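Local coordinates for beta-N-acetylhexosaminidase (Arthrobacter aurescens, PDB 3RCN), which probably hydrolyses terminal non-reducing N-acetyl-D-hexosamine residues from N-acetyl-beta-D-hexosaminides, as a member of glycosyl hydrolase family 20, at residues Q429-F434 with L475-E480; H404-D409 with L450-N455. All coordinates share one frame; numbering follows the deposited sequence.

Interaction 1: residues Q429-F434 with L475-E480; sequences QAVYEF and LSAISE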
loop_
_atom_site.group_PDB
_atom_site.type_symbol
_atom_site.label_atom_id
_atom_site.label_comp_id
_atom_site.label_asym_id
_atom_site.label_seq_id
_atom_site.Cartn_x
_atom_site.Cartn_y
_atom_site.Cartn_z
ATOM N N GLN A 429 0.627 -27.024 -7.891
ATOM C CA GLN A 429 -0.094 -28.051 -8.622
ATOM C C GLN A 429 -1.081 -28.777 -7.701
ATOM O O GLN A 429 -2.229 -29.005 -8.070
ATOM C CB GLN A 429 0.889 -29.027 -9.266
ATOM C CG GLN A 429 0.254 -30.164 -10.049
ATOM C CD GLN A 429 1.294 -31.151 -10.567
ATOM O OE1 GLN A 429 0.964 -32.106 -11.258
ATOM N NE2 GLN A 429 2.559 -30.919 -10.231
ATOM N N ALA A 430 -0.635 -29.117 -6.497
ATOM C CA ALA A 430 -1.492 -29.798 -5.538
ATOM C C ALA A 430 -2.774 -29.000 -5.302
ATOM O O ALA A 430 -3.876 -29.533 -5.354
ATOM C CB ALA A 430 -0.747 -30.026 -4.230
ATOM N N VAL A 431 -2.608 -27.710 -5.052
ATOM C CA VAL A 431 -3.712 -26.808 -4.787
ATOM C C VAL A 431 -4.628 -26.665 -6.006
ATOM O O VAL A 431 -5.824 -26.404 -5.864
ATOM C CB VAL A 431 -3.154 -25.423 -4.367
ATOM C CG1 VAL A 431 -3.960 -24.285 -4.967
ATOM C CG2 VAL A 431 -3.071 -25.319 -2.859
ATOM N N TYR A 432 -4.066 -26.825 -7.203
ATOM C CA TYR A 432 -4.848 -26.648 -8.422
ATOM C C TYR A 432 -5.695 -27.867 -8.695
ATOM O O TYR A 432 -6.706 -27.794 -9.392
ATOM C CB TYR A 432 -3.952 -26.398 -9.625
ATOM C CG TYR A 432 -4.717 -26.150 -10.919
ATOM C CD1 TYR A 432 -5.443 -24.974 -11.106
ATOM C CD2 TYR A 432 -4.691 -27.077 -11.965
ATOM C CE1 TYR A 432 -6.135 -24.732 -12.289
ATOM C CE2 TYR A 432 -5.384 -26.846 -13.150
ATOM C CZ TYR A 432 -6.099 -25.669 -13.304
ATOM O OH TYR A 432 -6.788 -25.425 -14.466
ATOM N N GLU A 433 -5.259 -28.992 -8.155
ATOM C CA GLU A 433 -5.954 -30.253 -8.341
ATOM C C GLU A 433 -6.926 -30.595 -7.197
ATOM O O GLU A 433 -7.545 -31.642 -7.205
ATOM C CB GLU A 433 -4.937 -31.355 -8.610
ATOM C CG GLU A 433 -4.162 -31.101 -9.917
ATOM C CD GLU A 433 -3.213 -32.231 -10.282
ATOM O OE1 GLU A 433 -2.998 -33.138 -9.436
ATOM O OE2 GLU A 433 -2.685 -32.207 -11.421
ATOM N N PHE A 434 -7.070 -29.687 -6.234
ATOM C CA PHE A 434 -7.982 -29.845 -5.099
ATOM C C PHE A 434 -9.479 -29.934 -5.425
ATOM O O PHE A 434 -9.959 -29.295 -6.359
ATOM C CB PHE A 434 -7.776 -28.695 -4.110
ATOM C CG PHE A 434 -8.942 -28.482 -3.174
ATOM C CD1 PHE A 434 -9.015 -29.160 -1.960
ATOM C CD2 PHE A 434 -9.969 -27.597 -3.508
ATOM C CE1 PHE A 434 -10.094 -28.960 -1.099
ATOM C CE2 PHE A 434 -11.061 -27.395 -2.654
ATOM C CZ PHE A 434 -11.119 -28.070 -1.454
ATOM N N LEU A 475 -2.984 -18.693 -4.787
ATOM C CA LEU A 475 -4.318 -18.108 -4.787
ATOM C C LEU A 475 -4.874 -17.885 -6.211
ATOM O O LEU A 475 -6.088 -17.792 -6.409
ATOM C CB LEU A 475 -4.298 -16.795 -4.006
ATOM C CG LEU A 475 -5.654 -16.225 -3.619
ATOM C CD1 LEU A 475 -6.529 -17.324 -3.027
ATOM C CD2 LEU A 475 -5.497 -15.074 -2.627
ATOM N N SER A 476 -3.992 -17.793 -7.203
ATOM C CA SER A 476 -4.443 -17.661 -8.583
ATOM C C SER A 476 -5.027 -18.981 -9.075
ATOM O O SER A 476 -6.076 -19.007 -9.725
ATOM C CB SER A 476 -3.301 -17.223 -9.502
ATOM O OG SER A 476 -2.815 -15.944 -9.146
ATOM N N ALA A 477 -4.332 -20.073 -8.770
ATOM C CA ALA A 477 -4.804 -21.409 -9.120
ATOM C C ALA A 477 -6.103 -21.755 -8.366
ATOM O O ALA A 477 -7.055 -22.308 -8.933
ATOM C CB ALA A 477 -3.722 -22.423 -8.825
ATOM N N ILE A 478 -6.131 -21.408 -7.084
ATOM C CA ILE A 478 -7.320 -21.552 -6.259
ATOM C C ILE A 478 -8.510 -20.764 -6.815
ATOM O O ILE A 478 -9.627 -21.270 -6.842
ATOM C CB ILE A 478 -7.017 -21.166 -4.792
ATOM C CG1 ILE A 478 -6.273 -22.308 -4.101
ATOM C CG2 ILE A 478 -8.280 -20.875 -4.031
ATOM C CD1 ILE A 478 -5.318 -21.868 -3.018
ATOM N N SER A 479 -8.286 -19.537 -7.270
ATOM C CA SER A 479 -9.393 -18.744 -7.805
ATOM C C SER A 479 -10.039 -19.459 -8.988
ATOM O O SER A 479 -11.244 -19.325 -9.211
ATOM C CB SER A 479 -8.952 -17.329 -8.210
ATOM O OG SER A 479 -8.219 -17.320 -9.433
ATOM N N GLU A 480 -9.237 -20.217 -9.738
ATOM C CA GLU A 480 -9.753 -20.978 -10.876
ATOM C C GLU A 480 -10.563 -22.187 -10.404
ATOM O O GLU A 480 -11.647 -22.476 -10.918
ATOM C CB GLU A 480 -8.622 -21.420 -11.809
ATOM C CG GLU A 480 -9.128 -22.185 -13.020
ATOM C CD GLU A 480 -8.287 -21.982 -14.277
ATOM O OE1 GLU A 480 -8.110 -20.820 -14.694
ATOM O OE2 GLU A 480 -7.821 -22.988 -14.855
#
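Ala477 sits at the apolar centre, its methyl turned toward helix 428-432. The CB atom of Ala477 lies 3.8 Å from CD1 of Tyr432 and 4.3 Å from CG1 of Val431. Val431 also packs beside Ile478, though the model there is too tight for the details to be trusted. Both helices belong to the family 20 catalytic domain, an alpha-beta barrel. Helix 474-483 comes after the barrel strand 449-456, while the short helix 428-432 lies in the long connection leading into that strand. The Tyr432 ring runs past Ala477 toward Glu480, because CG stands anti to the backbone N (chi1 -178°). Phe494 of helix 491-508 stacks on this ring, and Arg489 makes a cation-pi contact with it. At the polar edge, Tyr432 OH donates a hydrogen bond to Glu480 OE2 at 2.7 Å. It arrives on the anti side of the carboxylate, 20° out of its plane. The ring and carboxylate planes are 61° apart. Arg497 forms a salt bridge to the same OE2, and the backbone N of Ala13 is hydrogen-bonded to OE1, so both carboxylate oxygens of this buried glutamate have partners.

Interaction 2: residues H404-D409 with L450-N455; sequences HKLYLD and LGAQAN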
loop_
_atom_site.group_PDB
_atom_site.type_symbol
_atom_site.label_atom_id
_atom_site.label_comp_id
_atom_site.label_asym_id
_atom_site.label_seq_id
_atom_site.Cartn_x
_atom_site.Cartn_y
_atom_site.Cartn_z
ATOM N N HIS A 404 -5.084 -29.304 5.204
ATOM C CA HIS A 404 -4.002 -29.950 4.469
ATOM C C HIS A 404 -4.024 -29.637 2.975
ATOM O O HIS A 404 -3.250 -30.203 2.199
ATOM C CB HIS A 404 -3.952 -31.455 4.739
ATOM C CG HIS A 404 -5.228 -32.167 4.434
ATOM N ND1 HIS A 404 -6.372 -32.000 5.186
ATOM C CD2 HIS A 404 -5.540 -33.062 3.468
ATOM C CE1 HIS A 404 -7.335 -32.758 4.692
ATOM N NE2 HIS A 404 -6.857 -33.413 3.648
ATOM N N LYS A 405 -4.934 -28.753 2.579
ATOM C CA LYS A 405 -5.085 -28.352 1.181
ATOM C C LYS A 405 -4.958 -26.842 0.990
ATOM O O LYS A 405 -4.122 -26.364 0.246
ATOM C CB LYS A 405 -6.440 -28.815 0.637
ATOM C CG LYS A 405 -6.641 -30.322 0.606
ATOM C CD LYS A 405 -5.546 -31.004 -0.197
ATOM C CE LYS A 405 -5.876 -32.465 -0.423
ATOM N NZ LYS A 405 -6.225 -33.143 0.850
ATOM N N LEU A 406 -5.874 -26.121 1.623
ATOM C CA LEU A 406 -6.102 -24.695 1.433
ATOM C C LEU A 406 -5.439 -23.695 2.394
ATOM O O LEU A 406 -5.868 -22.536 2.447
ATOM C CB LEU A 406 -7.593 -24.414 1.263
ATOM C CG LEU A 406 -8.181 -25.115 0.038
ATOM C CD1 LEU A 406 -9.577 -24.609 -0.257
ATOM C CD2 LEU A 406 -7.284 -24.909 -1.163
ATOM N N TYR A 407 -4.530 -24.147 3.255
ATOM C CA TYR A 407 -3.854 -23.212 4.170
ATOM C C TYR A 407 -2.579 -22.645 3.544
ATOM O O TYR A 407 -1.610 -23.371 3.296
ATOM C CB TYR A 407 -3.553 -23.858 5.532
ATOM C CG TYR A 407 -4.753 -23.913 6.468
ATOM C CD1 TYR A 407 -6.047 -23.803 5.978
ATOM C CD2 TYR A 407 -4.588 -24.042 7.841
ATOM C CE1 TYR A 407 -7.137 -23.837 6.821
ATOM C CE2 TYR A 407 -5.684 -24.078 8.700
ATOM C CZ TYR A 407 -6.954 -23.977 8.179
ATOM O OH TYR A 407 -8.054 -24.012 9.008
ATOM N N LEU A 408 -2.586 -21.337 3.300
ATOM C CA LEU A 408 -1.545 -20.704 2.498
ATOM C C LEU A 408 -0.345 -20.214 3.304
ATOM O O LEU A 408 0.647 -19.769 2.737
ATOM C CB LEU A 408 -2.132 -19.559 1.666
ATOM C CG LEU A 408 -3.246 -19.939 0.689
ATOM C CD1 LEU A 408 -3.775 -18.712 -0.063
ATOM C CD2 LEU A 408 -2.751 -21.001 -0.279
ATOM N N ASP A 409 -0.434 -20.278 4.624
ATOM C CA ASP A 409 0.735 -20.047 5.458
ATOM C C ASP A 409 1.692 -21.245 5.358
ATOM O O ASP A 409 2.843 -21.164 5.775
ATOM C CB ASP A 409 0.342 -19.747 6.916
ATOM C CG ASP A 409 -0.561 -20.827 7.533
ATOM O OD1 ASP A 409 -0.292 -21.229 8.690
ATOM O OD2 ASP A 409 -1.551 -21.259 6.887
ATOM N N LEU A 450 -21.842 -24.277 0.213
ATOM C CA LEU A 450 -21.802 -22.938 -0.342
ATOM C C LEU A 450 -20.593 -22.727 -1.254
ATOM O O LEU A 450 -20.670 -21.996 -2.246
ATOM C CB LEU A 450 -21.798 -21.916 0.786
ATOM C CG LEU A 450 -22.972 -22.030 1.741
ATOM C CD1 LEU A 450 -23.047 -20.789 2.598
ATOM C CD2 LEU A 450 -24.231 -22.221 0.925
ATOM N N GLY A 451 -19.480 -23.363 -0.902
ATOM C CA GLY A 451 -18.223 -23.131 -1.590
ATOM C C GLY A 451 -16.994 -23.473 -0.758
ATOM O O GLY A 451 -17.027 -24.335 0.137
ATOM N N ALA A 452 -15.894 -22.803 -1.085
ATOM C CA ALA A 452 -14.607 -23.059 -0.446
ATOM C C ALA A 452 -13.882 -21.763 -0.083
ATOM O O ALA A 452 -14.303 -20.673 -0.468
ATOM C CB ALA A 452 -13.723 -23.950 -1.329
ATOM N N GLN A 453 -12.822 -21.889 0.709
ATOM C CA GLN A 453 -12.074 -20.728 1.150
ATOM C C GLN A 453 -10.607 -21.077 1.412
ATOM O O GLN A 453 -10.297 -22.154 1.919
ATOM C CB GLN A 453 -12.762 -20.178 2.394
ATOM C CG GLN A 453 -11.997 -19.195 3.216
ATOM C CD GLN A 453 -12.774 -18.833 4.468
ATOM O OE1 GLN A 453 -13.919 -18.387 4.385
ATOM N NE2 GLN A 453 -12.173 -19.052 5.636
ATOM N N ALA A 454 -9.705 -20.165 1.069
ATOM C CA ALA A 454 -8.296 -20.340 1.391
ATOM C C ALA A 454 -7.941 -19.444 2.580
ATOM O O ALA A 454 -8.370 -18.291 2.646
ATOM C CB ALA A 454 -7.425 -20.004 0.187
ATOM N N ASN A 455 -7.172 -19.984 3.521
ATOM C CA ASN A 455 -6.816 -19.248 4.734
ATOM C C ASN A 455 -5.337 -18.878 4.781
ATOM O O ASN A 455 -4.472 -19.719 4.542
ATOM C CB ASN A 455 -7.184 -20.051 5.991
ATOM C CG ASN A 455 -8.678 -20.316 6.099
ATOM O OD1 ASN A 455 -9.480 -19.622 5.487
ATOM N ND2 ASN A 455 -9.054 -21.318 6.886
#
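Asn455 joins the loop through its backbone. Its N donates to Leu406 O at 3.1 Å, and its O accepts from Leu408 N at 2.8 Å. Both bonds are close to straight. They flank Tyr407 and form a single parallel beta bridge between Tyr407 and Asn455. The Asn455 amide is held from its own strand: Gln453 NE2 donates to Asn455 OD1 at 2.8 Å, on a lone pair in the carbonyl plane. Gln453 OE1 in turn accepts from Tyr140 OH, which ties this polar pair to strand 140-146. With OD1 engaged, ND2 is turned toward Tyr407.

Strand 449-456 is a barrel strand paired with 140-146 and 397-400, and the bridge lies near its C-terminal end, where active sites of such barrels lie. The side chain of Tyr407 is about 7 Å from that of Glu316, the predicted proton donor. Trp382 and Trp457 touch Tyr407, consistent with a place in the active-site wall.

The side chains of Tyr407 and Asn455 run side by side in the same direction. Tyr407 CE1 is 3.2 Å from Asn455 ND2, and the amide nitrogen meets the ring obliquely. The ring and amide planes are 46° apart. Tyr407 CG is anti to the carbonyl carbon (chi1 -80°), which brings the ring back along Asn455 although the CB of Tyr407 points away from the strand. Replacing Tyr407 with an alanine would probably remove the ring beside the Asn455 amide, leaving that side of it less confined, and open a gap next to Trp457.

Packing continues with two leucines. Leu408 CD1 lies 3.9 Å from Ala454 CB. Leu406 reaches back along the strand, its CD1 4.3 Å from Ala452 CB. Phe482 of helix 474-483 touches both Leu406 and Ala452.

Both contacts are buried within the catalytic domain, with centres 10 Å apart. Interaction 2 is nearer the centre of the chain and tied to a barrel strand. Interaction 1 joins helices 428-432 and 474-483, which precede and follow strand 449-456 in the chain. Their chemistry differs accordingly. Interaction 2 is held by two backbone bonds, with leucine packing and a tyrosine beside an asparagine amide, close to the predicted proton donor. Interaction 1 has apolar side chains and one tyrosine-glutamate bond, away from the annotated site. The two meet directly: Phe434 CD1 lies 3.7 Å from Lys405 CB. Helix 474-483 serves both, since Ile478 and Arg474 lie against Leu408.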